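Local atomic coordinates of particle-associated glycoside hydrolase (Acinetobacter phage Fri1, PDB entry 6C72), a protein that probably degrades the capsular polysaccharide of Acinetobacter baumannii as a trimeric, zinc-binding phage tailspike during entry into the host cell. Residues A[372-376]-A[377-381]. Residues are numbered along the deposited sequence; the frame is centred on the assembly and turned at random.
Sequences CIVDN and CEFDT. With ZN (zinc ion), chain K.
Val-374 and Phe-379 meet across a sharp bend in the chain, where the short strand 372-375 gives way to strand 378-379. The bend falls at Asn-376, whose backbone adopts the left-handed helical conformation, and this turns the two strands onto adjoining faces of the right-handed parallel beta-helix characteristic of phage tailspikes.

The apolar contacts lie on the inside of the corner. CG1 of Val-374, placed anti to the backbone N (chi1 -179°), comes up to the ring edge of Phe-379 in the plane of the ring, 3.7 Å from CZ. The same methyl packs against Cys-377, with CG1 of Val-374 3.8 Å from SG. Phe-379 also stacks on Phe-355 of strand 354-357, which extends the packing to the neighbouring coil.

The side chains of Asp-375 and Asn-376 occupy the outer side. ND2 of Asn-376 gives a nearly straight hydrogen bond (173°) of 3.0 Å to OD2 of Asp-375; the acceptor lies close to the plane of the amide, but the amide meets the carboxylate obliquely, from above its plane. OD1 of Asp-375, itself a zinc-binding residue of this protein, is hydrogen-bonded to Thr-399, and OD1 of Asn-376 to Thr-343 of a second subunit. Between coils, Asn-401 bonds to both the backbone O of Val-374 and the backbone N of Cys-377, pinning the two sides of the bend.

One metal bond completes the set: OE1 of Glu-378 binds a zinc ion at 2.1 Å, whereas OE2 of Glu-378 stays 3.4 Å from it, so the coordination is monodentate. Trp-404 NE1 also hydrogen-bonds to OE1, and this second grip would help fix the carboxylate's rotation.

The chemistry is thus divided by the backbone: apolar groups pack on the inside of the corner, while amide and carboxylate groups tie its outside to the next coil, a second subunit and zinc.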
ATOM      1  N   CYS A 372     -13.447   4.221   4.292  1.00 29.74           N
ATOM      2  CA  CYS A 372     -13.413   4.747   2.930  1.00 29.40           C
ATOM      3  C   CYS A 372     -12.079   5.451   2.649  1.00 28.98           C
ATOM      4  O   CYS A 372     -11.664   6.335   3.404  1.00 29.38           O
ATOM      5  CB  CYS A 372     -14.581   5.713   2.747  1.00 27.98           C
ATOM      6  SG  CYS A 372     -14.478   6.813   1.343  1.00 26.09           S
ATOM      7  N   ILE A 373     -11.415   5.068   1.553  1.00 25.17           N
ATOM      8  CA  ILE A 373     -10.073   5.553   1.220  1.00 25.33           C
ATOM      9  C   ILE A 373     -10.095   6.242  -0.145  1.00 24.82           C
ATOM     10  O   ILE A 373     -10.304   5.589  -1.179  1.00 25.12           O
ATOM     11  CB  ILE A 373      -9.046   4.408   1.222  1.00 26.59           C
ATOM     12  CG1 ILE A 373      -8.874   3.820   2.632  1.00 27.34           C
ATOM     13  CG2 ILE A 373      -7.714   4.892   0.658  1.00 26.96           C
ATOM     14  CD1 ILE A 373      -8.254   4.760   3.615  1.00 27.23           C
ATOM     15  N   VAL A 374      -9.810   7.539  -0.156  1.00 24.28           N
ATOM     16  CA  VAL A 374      -9.641   8.316  -1.379  1.00 24.03           C
ATOM     17  C   VAL A 374      -8.337   9.103  -1.238  1.00 24.36           C
ATOM     18  O   VAL A 374      -8.235   9.996  -0.385  1.00 24.12           O
ATOM     19  CB  VAL A 374     -10.815   9.267  -1.641  1.00 23.24           C
ATOM     20  CG1 VAL A 374     -10.574  10.034  -2.965  1.00 23.25           C
ATOM     21  CG2 VAL A 374     -12.148   8.518  -1.628  1.00 23.10           C
ATOM     22  N   ASP A 375      -7.340   8.776  -2.059  1.00 25.12           N
ATOM     23  CA  ASP A 375      -6.016   9.358  -1.881  1.00 25.77           C
ATOM     24  C   ASP A 375      -5.397   9.726  -3.223  1.00 26.28           C
ATOM     25  O   ASP A 375      -5.368   8.905  -4.145  1.00 26.80           O
ATOM     26  CB  ASP A 375      -5.112   8.383  -1.122  1.00 26.79           C
ATOM     27  CG  ASP A 375      -3.730   8.927  -0.904  1.00 27.71           C
ATOM     28  OD1 ASP A 375      -3.551   9.706   0.061  1.00 27.58           O
ATOM     29  OD2 ASP A 375      -2.823   8.585  -1.699  1.00 28.75           O
ATOM     30  N   ASN A 376      -4.893  10.962  -3.316  1.00 26.33           N
ATOM     31  CA  ASN A 376      -4.209  11.474  -4.506  1.00 27.04           C
ATOM     32  C   ASN A 376      -5.078  11.341  -5.754  1.00 26.75           C
ATOM     33  O   ASN A 376      -4.600  10.999  -6.838  1.00 27.62           O
ATOM     34  CB  ASN A 376      -2.842  10.817  -4.694  1.00 28.47           C
ATOM     35  CG  ASN A 376      -1.747  11.527  -3.908  1.00 29.18           C
ATOM     36  OD1 ASN A 376      -1.248  12.574  -4.334  1.00 29.61           O
ATOM     37  ND2 ASN A 376      -1.376  10.974  -2.751  1.00 29.48           N
ATOM     38  N   CYS A 377      -6.368  11.610  -5.591  1.00 25.71           N
ATOM     39  CA  CYS A 377      -7.339  11.602  -6.669  1.00 25.48           C
ATOM     40  C   CYS A 377      -7.696  13.024  -7.114  1.00 25.30           C
ATOM     41  O   CYS A 377      -7.520  14.000  -6.380  1.00 25.09           O
ATOM     42  CB  CYS A 377      -8.604  10.864  -6.232  1.00 24.76           C
ATOM     43  SG  CYS A 377      -8.327   9.123  -5.910  1.00 25.28           S
ATOM     44  N   GLU A 378      -8.230  13.125  -8.329  1.00 26.54           N
ATOM     45  CA  GLU A 378      -8.691  14.387  -8.888  1.00 26.94           C
ATOM     46  C   GLU A 378     -10.191  14.330  -9.140  1.00 26.59           C
ATOM     47  O   GLU A 378     -10.716  13.304  -9.580  1.00 26.00           O
ATOM     48  CB  GLU A 378      -7.973  14.717 -10.192  1.00 27.25           C
ATOM     49  CG  GLU A 378      -6.470  14.857 -10.084  1.00 27.72           C
ATOM     50  CD  GLU A 378      -5.844  15.236 -11.418  1.00 28.95           C
ATOM     51  OE1 GLU A 378      -6.397  16.129 -12.096  1.00 29.20           O
ATOM     52  OE2 GLU A 378      -4.821  14.621 -11.800  1.00 29.93           O
ATOM     53  N   PHE A 379     -10.882  15.431  -8.857  1.00 27.22           N
ATOM     54  CA  PHE A 379     -12.331  15.508  -9.018  1.00 27.28           C
ATOM     55  C   PHE A 379     -12.684  16.742  -9.842  1.00 28.12           C
ATOM     56  O   PHE A 379     -12.312  17.861  -9.468  1.00 28.75           O
ATOM     57  CB  PHE A 379     -13.018  15.548  -7.649  1.00 27.35           C
ATOM     58  CG  PHE A 379     -12.858  14.282  -6.858  1.00 26.24           C
ATOM     59  CD1 PHE A 379     -13.783  13.248  -6.982  1.00 25.49           C
ATOM     60  CD2 PHE A 379     -11.787  14.116  -5.996  1.00 26.11           C
ATOM     61  CE1 PHE A 379     -13.645  12.056  -6.257  1.00 24.58           C
ATOM     62  CE2 PHE A 379     -11.643  12.940  -5.263  1.00 25.24           C
ATOM     63  CZ  PHE A 379     -12.577  11.902  -5.404  1.00 24.45           C
ATOM     64  N   ASP A 380     -13.374  16.538 -10.975  1.00 27.47           N
ATOM     65  CA  ASP A 380     -13.877  17.660 -11.766  1.00 28.21           C
ATOM     66  C   ASP A 380     -15.101  18.312 -11.139  1.00 28.90           C
ATOM     67  O   ASP A 380     -15.389  19.478 -11.430  1.00 29.50           O
ATOM     68  CB  ASP A 380     -14.233  17.213 -13.190  1.00 28.19           C
ATOM     69  CG  ASP A 380     -13.029  17.122 -14.094  1.00 28.52           C
ATOM     70  OD1 ASP A 380     -11.905  17.382 -13.624  1.00 28.43           O
ATOM     71  OD2 ASP A 380     -13.200  16.755 -15.277  1.00 29.46           O
ATOM     72  N   THR A 381     -15.843  17.577 -10.317  1.00 25.85           N
ATOM     73  CA  THR A 381     -17.067  18.082  -9.715  1.00 25.98           C
ATOM     74  C   THR A 381     -17.116  17.591  -8.271  1.00 25.85           C
ATOM     75  O   THR A 381     -16.057  17.332  -7.689  1.00 25.34           O
ATOM     76  CB  THR A 381     -18.285  17.636 -10.551  1.00 26.49           C
ATOM     77  OG1 THR A 381     -19.492  18.203 -10.033  1.00 27.07           O
ATOM     78  CG2 THR A 381     -18.404  16.108 -10.614  1.00 26.04           C
TER
HETATM   79 ZN    ZN K 808      -6.191  16.731 -14.115  1.00 68.04          ZN